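Local coordinates for hypothetical protein AGR_L_1239 (Agrobacterium tumefaciens str. C58, PDB 1VQS), which is of unknown function but belongs to the NIPSNAP family and adopts a ferredoxin-like fold of the dimeric alpha-beta barrel clan, at residues L31-D36 against L92-D97; I39-S44 against P86-F91. One frame throughout, in Å; residues are numbered along the deposited sequence. Where two conformers were deposited one is given.

Contact 1 (L31-D36 against L92-D97); sequences LKVVED and LPKIRD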
ATOM      1  N   LEU B  31     -24.703  -5.542  -7.457  1.00 21.09           N
ATOM      2  CA  LEU B  31     -25.508  -6.433  -6.620  1.00 21.07           C
ATOM      3  C   LEU B  31     -26.789  -6.852  -7.318  1.00 20.60           C
ATOM      4  O   LEU B  31     -27.251  -7.992  -7.147  1.00 20.76           O
ATOM      5  CB  LEU B  31     -25.836  -5.778  -5.290  1.00 21.06           C
ATOM      6  CG  LEU B  31     -24.625  -5.605  -4.374  1.00 22.64           C
ATOM      7  CD1 LEU B  31     -25.074  -4.803  -3.160  1.00 24.02           C
ATOM      8  CD2 LEU B  31     -24.040  -6.937  -3.945  1.00 23.79           C
ATOM      9  N   LYS B  32     -27.352  -5.947  -8.115  1.00 20.53           N
ATOM     10  CA  LYS B  32     -28.581  -6.269  -8.841  1.00 21.12           C
ATOM     11  C   LYS B  32     -28.355  -7.418  -9.815  1.00 20.02           C
ATOM     12  O   LYS B  32     -29.082  -8.402  -9.806  1.00 21.00           O
ATOM     13  CB  LYS B  32     -29.130  -5.048  -9.565  1.00 22.13           C
ATOM     14  CG  LYS B  32     -30.385  -5.362 -10.389  1.00 25.02           C
ATOM     15  CD  LYS B  32     -30.806  -4.183 -11.265  1.00 28.66           C
ATOM     16  CE  LYS B  32     -31.406  -3.034 -10.452  1.00 39.02           C
ATOM     17  NZ  LYS B  32     -32.821  -3.301 -10.046  1.00 42.14           N
ATOM     18  N   VAL B  33     -27.342  -7.284 -10.661  1.00 19.61           N
ATOM     19  CA  VAL B  33     -27.125  -8.278 -11.706  1.00 21.15           C
ATOM     20  C   VAL B  33     -26.592  -9.597 -11.121  1.00 21.99           C
ATOM     21  O   VAL B  33     -26.941 -10.674 -11.592  1.00 21.29           O
ATOM     22  CB  VAL B  33     -26.242  -7.714 -12.847  1.00 23.00           C
ATOM     23  CG1 VAL B  33     -24.788  -7.671 -12.447  1.00 21.39           C
ATOM     24  CG2 VAL B  33     -26.420  -8.530 -14.125  1.00 22.92           C
ATOM     25  N   VAL B  34     -25.791  -9.538 -10.074  1.00 19.74           N
ATOM     26  CA  VAL B  34     -25.390 -10.775  -9.388  1.00 19.37           C
ATOM     27  C   VAL B  34     -26.611 -11.505  -8.819  1.00 19.33           C
ATOM     28  O   VAL B  34     -26.804 -12.711  -9.059  1.00 19.38           O
ATOM     29  CB  VAL B  34     -24.320 -10.533  -8.290  1.00 20.43           C
ATOM     30  CG1 VAL B  34     -24.070 -11.824  -7.498  1.00 20.50           C
ATOM     31  CG2 VAL B  34     -22.999 -10.061  -8.917  1.00 19.15           C
ATOM     32  N   GLU B  35     -27.475 -10.782  -8.107  1.00 19.11           N
ATOM     33  CA  GLU B  35     -28.688 -11.410  -7.606  1.00 20.23           C
ATOM     34  C   GLU B  35     -29.508 -12.050  -8.723  1.00 20.18           C
ATOM     35  O   GLU B  35     -29.923 -13.207  -8.614  1.00 22.83           O
ATOM     36  CB  GLU B  35     -29.580 -10.419  -6.855  1.00 20.17           C
ATOM     37  CG  GLU B  35     -30.867 -11.074  -6.383  1.00 21.54           C
ATOM     38  CD  GLU B  35     -31.612 -10.302  -5.353  1.00 25.13           C
ATOM     39  OE1 GLU B  35     -31.210  -9.195  -5.021  1.00 24.43           O
ATOM     40  OE2 GLU B  35     -32.628 -10.850  -4.856  1.00 28.84           O
ATOM     41  N   ASP B  36     -29.777 -11.286  -9.776  1.00 20.91           N
ATOM     42  CA  ASP B  36     -30.778 -11.680 -10.747  1.00 22.28           C
ATOM     43  C   ASP B  36     -30.245 -12.713 -11.724  1.00 23.51           C
ATOM     44  O   ASP B  36     -31.008 -13.568 -12.213  1.00 24.69           O
ATOM     45  CB  ASP B  36     -31.261 -10.457 -11.512  1.00 23.87           C
ATOM     46  CG  ASP B  36     -32.137  -9.546 -10.685  1.00 26.92           C
ATOM     47  OD1 ASP B  36     -32.541  -9.916  -9.555  1.00 29.92           O
ATOM     48  OD2 ASP B  36     -32.438  -8.444 -11.192  1.00 32.30           O
ATOM     49  N   LEU B  92     -20.335 -13.305 -16.815  1.00 20.52           N
ATOM     50  CA  LEU B  92     -19.170 -12.500 -16.442  1.00 20.49           C
ATOM     51  C   LEU B  92     -19.064 -11.092 -17.081  1.00 22.20           C
ATOM     52  O   LEU B  92     -18.640 -10.164 -16.386  1.00 21.57           O
ATOM     53  CB  LEU B  92     -17.862 -13.270 -16.633  1.00 23.33           C
ATOM     54  CG  LEU B  92     -17.528 -14.360 -15.605  1.00 23.85           C
ATOM     55  CD1 LEU B  92     -16.264 -15.094 -16.049  1.00 22.81           C
ATOM     56  CD2 LEU B  92     -17.360 -13.765 -14.217  1.00 24.54           C
ATOM     57  N   PRO B  93     -19.406 -10.928 -18.372  1.00 20.32           N
ATOM     58  CA  PRO B  93     -19.298  -9.575 -18.944  1.00 20.03           C
ATOM     59  C   PRO B  93     -20.099  -8.532 -18.185  1.00 20.10           C
ATOM     60  O   PRO B  93     -19.795  -7.331 -18.279  1.00 20.37           O
ATOM     61  CB  PRO B  93     -19.852  -9.742 -20.369  1.00 21.65           C
ATOM     62  CG  PRO B  93     -19.570 -11.188 -20.689  1.00 21.98           C
ATOM     63  CD  PRO B  93     -19.804 -11.920 -19.394  1.00 21.98           C
ATOM     64  N   LYS B  94     -21.115  -8.965 -17.448  1.00 20.22           N
ATOM     65  CA  LYS B  94     -21.996  -8.040 -16.737  1.00 19.07           C
ATOM     66  C   LYS B  94     -21.373  -7.511 -15.436  1.00 19.73           C
ATOM     67  O   LYS B  94     -21.878  -6.525 -14.865  1.00 19.53           O
ATOM     68  CB  LYS B  94     -23.337  -8.706 -16.422  1.00 19.81           C
ATOM     69  CG  LYS B  94     -24.026  -9.307 -17.637  1.00 24.21           C
ATOM     70  CD  LYS B  94     -25.190 -10.159 -17.228  1.00 25.22           C
ATOM     71  CE  LYS B  94     -25.742 -10.904 -18.416  1.00 30.70           C
ATOM     72  NZ  LYS B  94     -26.841 -10.139 -19.016  1.00 29.30           N
ATOM     73  N   ILE B  95     -20.314  -8.171 -14.952  1.00 19.25           N
ATOM     74  CA  ILE B  95     -19.601  -7.651 -13.805  1.00 19.10           C
ATOM     75  C   ILE B  95     -18.114  -7.400 -14.017  1.00 19.82           C
ATOM     76  O   ILE B  95     -17.487  -6.724 -13.222  1.00 20.34           O
ATOM     77  CB  ILE B  95     -19.765  -8.539 -12.545  1.00 20.17           C
ATOM     78  CG1 ILE B  95     -19.213  -9.964 -12.748  1.00 20.31           C
ATOM     79  CG2 ILE B  95     -21.212  -8.572 -12.143  1.00 21.00           C
ATOM     80  CD1 ILE B  95     -19.093 -10.754 -11.470  1.00 20.50           C
ATOM     81  N   ARG B  96     -17.508  -7.925 -15.070  1.00 19.76           N
ATOM     82  CA  ARG B  96     -16.057  -7.871 -15.103  1.00 20.27           C
ATOM     83  C   ARG B  96     -15.484  -6.471 -15.325  1.00 20.45           C
ATOM     84  O   ARG B  96     -14.284  -6.249 -15.042  1.00 21.77           O
ATOM     85  CB  ARG B  96     -15.497  -8.852 -16.105  1.00 24.34           C
ATOM     86  CG  ARG B  96     -15.793  -8.517 -17.472  1.00 24.73           C
ATOM     87  CD  ARG B  96     -15.016  -9.428 -18.420  1.00 29.31           C
ATOM     88  NE  ARG B  96     -15.482  -9.246 -19.778  1.00 28.40           N
ATOM     89  CZ  ARG B  96     -15.530 -10.220 -20.686  1.00 29.29           C
ATOM     90  NH1 ARG B  96     -15.131 -11.433 -20.358  1.00 31.00           N
ATOM     91  NH2 ARG B  96     -15.981  -9.966 -21.906  1.00 30.43           N
ATOM     92  N   ASP B  97     -16.294  -5.544 -15.841  1.00 19.31           N
ATOM     93  CA  ASP B  97     -15.894  -4.132 -15.956  1.00 20.45           C
ATOM     94  C   ASP B  97     -16.361  -3.304 -14.774  1.00 21.18           C
ATOM     95  O   ASP B  97     -15.906  -2.160 -14.603  1.00 22.27           O
ATOM     96  CB  ASP B  97     -16.372  -3.520 -17.269  1.00 19.60           C
ATOM     97  CG  ASP B  97     -15.885  -4.275 -18.479  1.00 21.40           C
ATOM     98  OD1 ASP B  97     -14.820  -4.927 -18.411  1.00 21.65           O
ATOM     99  OD2 ASP B  97     -16.606  -4.246 -19.511  1.00 23.98           O
TER

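Contact 2 (I39-S44 against P86-F91); sequences IEIQKS and PRWLSF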
ATOM      1  N   ILE B  39     -25.661 -15.310  -9.135  1.00 22.67           N
ATOM      2  CA  ILE B  39     -25.303 -16.026  -7.909  1.00 21.71           C
ATOM      3  C   ILE B  39     -25.779 -17.477  -7.894  1.00 21.62           C
ATOM      4  O   ILE B  39     -25.085 -18.346  -7.391  1.00 20.67           O
ATOM      5  CB  ILE B  39     -25.772 -15.238  -6.654  1.00 21.28           C
ATOM      6  CG1 ILE B  39     -25.081 -15.771  -5.397  1.00 22.22           C
ATOM      7  CG2 ILE B  39     -27.257 -15.283  -6.514  1.00 23.85           C
ATOM      8  CD1 ILE B  39     -23.603 -15.575  -5.370  1.00 24.82           C
ATOM      9  N   GLU B  40     -26.938 -17.779  -8.458  1.00 20.60           N
ATOM     10  CA  GLU B  40     -27.359 -19.187  -8.486  1.00 21.41           C
ATOM     11  C   GLU B  40     -26.447 -20.076  -9.335  1.00 19.75           C
ATOM     12  O   GLU B  40     -26.097 -21.208  -8.936  1.00 20.17           O
ATOM     13  CB  GLU B  40     -28.836 -19.321  -8.888  1.00 23.99           C
ATOM     14  CG  GLU B  40     -29.767 -18.863  -7.771  1.00 26.20           C
ATOM     15  CD  GLU B  40     -29.541 -19.623  -6.436  1.00 30.55           C
ATOM     16  OE1 GLU B  40     -29.634 -20.890  -6.417  1.00 38.29           O
ATOM     17  OE2 GLU B  40     -29.262 -18.955  -5.416  1.00 36.35           O
ATOM     18  N   ILE B  41     -26.037 -19.564 -10.491  1.00 20.43           N
ATOM     19  CA  ILE B  41     -25.056 -20.284 -11.294  1.00 20.20           C
ATOM     20  C   ILE B  41     -23.740 -20.448 -10.536  1.00 19.50           C
ATOM     21  O   ILE B  41     -23.176 -21.536 -10.490  1.00 19.28           O
ATOM     22  CB  ILE B  41     -24.845 -19.580 -12.658  1.00 21.82           C
ATOM     23  CG1 ILE B  41     -26.115 -19.684 -13.528  1.00 23.66           C
ATOM     24  CG2 ILE B  41     -23.639 -20.150 -13.381  1.00 22.32           C
ATOM     25  CD1 ILE B  41     -26.205 -18.641 -14.647  1.00 24.75           C
ATOM     26  N   GLN B  42     -23.264 -19.376  -9.901  1.00 19.51           N
ATOM     27  CA  GLN B  42     -21.984 -19.424  -9.199  1.00 19.88           C
ATOM     28  C   GLN B  42     -22.048 -20.458  -8.062  1.00 19.92           C
ATOM     29  O   GLN B  42     -21.180 -21.309  -7.943  1.00 18.65           O
ATOM     30  CB  GLN B  42     -21.629 -18.054  -8.638  1.00 20.35           C
ATOM     31  CG  GLN B  42     -20.222 -17.968  -8.152  1.00 20.32           C
ATOM     32  CD  GLN B  42     -19.871 -16.573  -7.719  1.00 20.32           C
ATOM     33  OE1 GLN B  42     -20.746 -15.836  -7.262  1.00 23.75           O
ATOM     34  NE2 GLN B  42     -18.569 -16.218  -7.800  1.00 22.54           N
ATOM     35  N   LYS B  43     -23.105 -20.417  -7.256  1.00 19.68           N
ATOM     36  CA  LYS B  43     -23.297 -21.381  -6.161  1.00 20.42           C
ATOM     37  C   LYS B  43     -23.370 -22.810  -6.677  1.00 18.83           C
ATOM     38  O   LYS B  43     -22.891 -23.764  -6.025  1.00 19.49           O
ATOM     39  CB  LYS B  43     -24.555 -21.078  -5.342  1.00 20.31           C
ATOM     40  CG  LYS B  43     -24.448 -19.819  -4.511  1.00 23.78           C
ATOM     41  CD  LYS B  43     -25.806 -19.254  -4.100  1.00 29.93           C
ATOM     42  CE  LYS B  43     -26.572 -20.103  -3.164  1.00 35.82           C
ATOM     43  NZ  LYS B  43     -27.938 -19.479  -3.044  1.00 29.92           N
ATOM     44  N   SER B  44     -23.987 -22.990  -7.846  1.00 19.47           N
ATOM     45  CA  SER B  44     -24.161 -24.337  -8.370  1.00 19.83           C
ATOM     46  C   SER B  44     -22.873 -25.033  -8.717  1.00 19.10           C
ATOM     47  O   SER B  44     -22.865 -26.255  -8.864  1.00 21.17           O
ATOM     48  CB  SER B  44     -25.062 -24.355  -9.587  1.00 19.64           C
ATOM     49  OG  SER B  44     -24.390 -23.875 -10.728  1.00 20.24           O
ATOM     50  N   PRO B  86     -20.539 -22.217 -20.049  1.00 19.28           N
ATOM     51  CA  PRO B  86     -20.910 -21.048 -20.847  1.00 19.23           C
ATOM     52  C   PRO B  86     -21.994 -20.172 -20.206  1.00 18.49           C
ATOM     53  O   PRO B  86     -22.110 -18.998 -20.537  1.00 19.32           O
ATOM     54  CB  PRO B  86     -21.398 -21.640 -22.169  1.00 20.96           C
ATOM     55  CG  PRO B  86     -21.748 -23.032 -21.884  1.00 25.61           C
ATOM     56  CD  PRO B  86     -20.817 -23.474 -20.772  1.00 19.36           C
ATOM     57  N   ARG B  87     -22.784 -20.734 -19.290  1.00 19.00           N
ATOM     58  CA  ARG B  87     -23.776 -19.927 -18.572  1.00 18.93           C
ATOM     59  C   ARG B  87     -23.092 -18.922 -17.646  1.00 19.97           C
ATOM     60  O   ARG B  87     -23.618 -17.840 -17.386  1.00 22.94           O
ATOM     61  CB  ARG B  87     -24.728 -20.827 -17.795  1.00 20.95           C
ATOM     62  CG  ARG B  87     -25.557 -21.703 -18.697  1.00 18.87           C
ATOM     63  CD  ARG B  87     -26.541 -22.589 -17.898  1.00 22.73           C
ATOM     64  NE  ARG B  87     -27.665 -21.803 -17.401  1.00 27.63           N
ATOM     65  CZ  ARG B  87     -28.232 -21.944 -16.205  1.00 29.58           C
ATOM     66  NH1 ARG B  87     -27.763 -22.805 -15.329  1.00 23.13           N
ATOM     67  NH2 ARG B  87     -29.266 -21.182 -15.878  1.00 30.96           N
ATOM     68  N   TRP B  88     -21.941 -19.286 -17.117  1.00 18.37           N
ATOM     69  CA  TRP B  88     -21.165 -18.366 -16.295  1.00 18.49           C
ATOM     70  C   TRP B  88     -20.344 -17.412 -17.155  1.00 20.09           C
ATOM     71  O   TRP B  88     -20.272 -16.233 -16.850  1.00 20.24           O
ATOM     72  CB  TRP B  88     -20.233 -19.118 -15.351  1.00 20.34           C
ATOM     73  CG  TRP B  88     -19.428 -18.239 -14.420  1.00 18.27           C
ATOM     74  CD1 TRP B  88     -18.072 -18.073 -14.423  1.00 20.76           C
ATOM     75  CD2 TRP B  88     -19.938 -17.400 -13.381  1.00 20.34           C
ATOM     76  NE1 TRP B  88     -17.712 -17.214 -13.417  1.00 21.78           N
ATOM     77  CE2 TRP B  88     -18.842 -16.771 -12.783  1.00 20.14           C
ATOM     78  CE3 TRP B  88     -21.225 -17.114 -12.914  1.00 20.01           C
ATOM     79  CZ2 TRP B  88     -18.985 -15.891 -11.704  1.00 20.14           C
ATOM     80  CZ3 TRP B  88     -21.365 -16.252 -11.852  1.00 21.38           C
ATOM     81  CH2 TRP B  88     -20.249 -15.643 -11.271  1.00 21.57           C
ATOM     82  N   LEU B  89     -19.738 -17.904 -18.243  1.00 19.05           N
ATOM     83  CA  LEU B  89     -18.951 -17.047 -19.130  1.00 19.39           C
ATOM     84  C   LEU B  89     -19.823 -15.989 -19.785  1.00 21.71           C
ATOM     85  O   LEU B  89     -19.334 -14.894 -20.101  1.00 23.00           O
ATOM     86  CB  LEU B  89     -18.239 -17.883 -20.170  1.00 19.37           C
ATOM     87  CG  LEU B  89     -17.226 -18.888 -19.616  1.00 22.62           C
ATOM     88  CD1 LEU B  89     -16.755 -19.818 -20.707  1.00 22.59           C
ATOM     89  CD2 LEU B  89     -16.025 -18.165 -19.044  1.00 27.93           C
ATOM     90  N   SER B  90     -21.099 -16.286 -19.984  1.00 20.34           N
ATOM     91  CA  SER B  90     -22.032 -15.282 -20.550  1.00 20.32           C
ATOM     92  C   SER B  90     -22.504 -14.296 -19.482  1.00 21.04           C
ATOM     93  O   SER B  90     -23.007 -13.215 -19.819  1.00 20.64           O
ATOM     94  CB  SER B  90     -23.201 -15.908 -21.282  0.50 22.61           C
ATOM     95  OG  SER B  90     -23.932 -16.773 -20.462  0.50 19.08           O
ATOM     96  N   PHE B  91     -22.396 -14.688 -18.213  1.00 19.80           N
ATOM     97  CA  PHE B  91     -22.705 -13.761 -17.128  1.00 20.27           C
ATOM     98  C   PHE B  91     -21.566 -12.799 -16.825  1.00 21.09           C
ATOM     99  O   PHE B  91     -21.799 -11.593 -16.598  1.00 21.17           O
ATOM    100  CB  PHE B  91     -23.056 -14.526 -15.816  1.00 19.97           C
ATOM    101  CG  PHE B  91     -23.112 -13.617 -14.619  1.00 20.83           C
ATOM    102  CD1 PHE B  91     -24.200 -12.765 -14.453  1.00 21.21           C
ATOM    103  CD2 PHE B  91     -22.059 -13.539 -13.723  1.00 20.48           C
ATOM    104  CE1 PHE B  91     -24.227 -11.853 -13.388  1.00 21.19           C
ATOM    105  CE2 PHE B  91     -22.104 -12.642 -12.656  1.00 22.15           C
ATOM    106  CZ  PHE B  91     -23.191 -11.797 -12.514  1.00 22.27           C
TER

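Contact 1 (L31-D36 against L92-D97)
Val33 and Ile95 meet through their first torsions: that of Val33 points both its methyls at the loop 92-97, and that of Ile95 presents CG2 to helix 27-46. In Val33, chi1 of 77° sets CG1 between the backbone N and the carbonyl carbon, while CG2 runs anti to the N; the two branches therefore fork over neighbouring residues of the loop. CG1 of Val33 touches CG2 of Ile95 at 3.7 Å, and CG2 of Val33 lies 3.7 Å from CD of Lys94. On Ile95, where chi1 is 61°, the same CG2 methyl also reaches CG2 of Val34, 4.0 Å away, the two side chains meeting at about a right angle. Lys94 lends only the aliphatic part of its chain: its ammonium leads away from the valines to a salt bridge with Glu37, one turn further along the helix. Ile95 also packs on Tyr30, joining the loop to the helix, and Val34 on Tyr52, joining the helix to strand 48-55. With mostly methyls and methylenes meeting, the two segments are held by dispersion and probably by the exclusion of water, and the lysine charge is led away to Glu37.

Contact 2 (I39-S44 against P86-F91)
This is a helix-to-helix packing contact on the helical layer of a ferredoxin-like fold, where the four-stranded antiparallel sheet carries helix 27-46 and the short helix 86-89 packs against the C-terminal half of that helix. The backbones come nearest at Ile41 and Trp88, whose CA atoms are 6.6 Å apart, and the contact spreads from there in two directions. Toward the buried side, the benzo part of the Trp88 indole leans against Gln42, neither squarely by its face nor by its edge. Its CH2 lies 3.7 Å from CD of Gln42, and the amide and ring planes are 30° apart. With CG anti to the backbone N (chi1 -168°) and the chain extended beyond it, Gln42 crosses the indole at a slant, so that CB, CG and the amide all touch it. His65 and Trp67 of strand 62-69 pack on the same glutamine, while Leu82 and Met83 of helix 72-84 help to house the tryptophan. Ile41 links the two sides: its CG2 rests 3.9 Å from CE3 of the buried Trp88, and its CD1 sits at a similar distance from the backbone O of the exposed Arg87. The arginine chain bends at chi3 and reaches out across the isoleucine, bringing CG1 of Ile41 over one face of the guanidinium, 3.9 Å above its plane and displaced from the centre of the group.

How the contacts relate
Both contacts hold the same long helix, 27-46, against consecutive parts of the chain, helix 86-89 and the loop after it, and their centres are 10 Å apart. Each is partly buried, with an exposed cationic chain at one margin. Contact 1 is the smaller, 156 Å² against 286 Å², and relies on branched aliphatics; contact 2 brings an indole, an amide and a guanidinium into play. The principle they illustrate is continuity: Phe91, which closes the second segment of contact 2, packs on Val33 and Val34 of contact 1, and Val34 O probably accepts a hydrogen bond from Ile39 N. A second subunit adds Phe112 to Val34 and Ile39 alike, so one neighbour borders both.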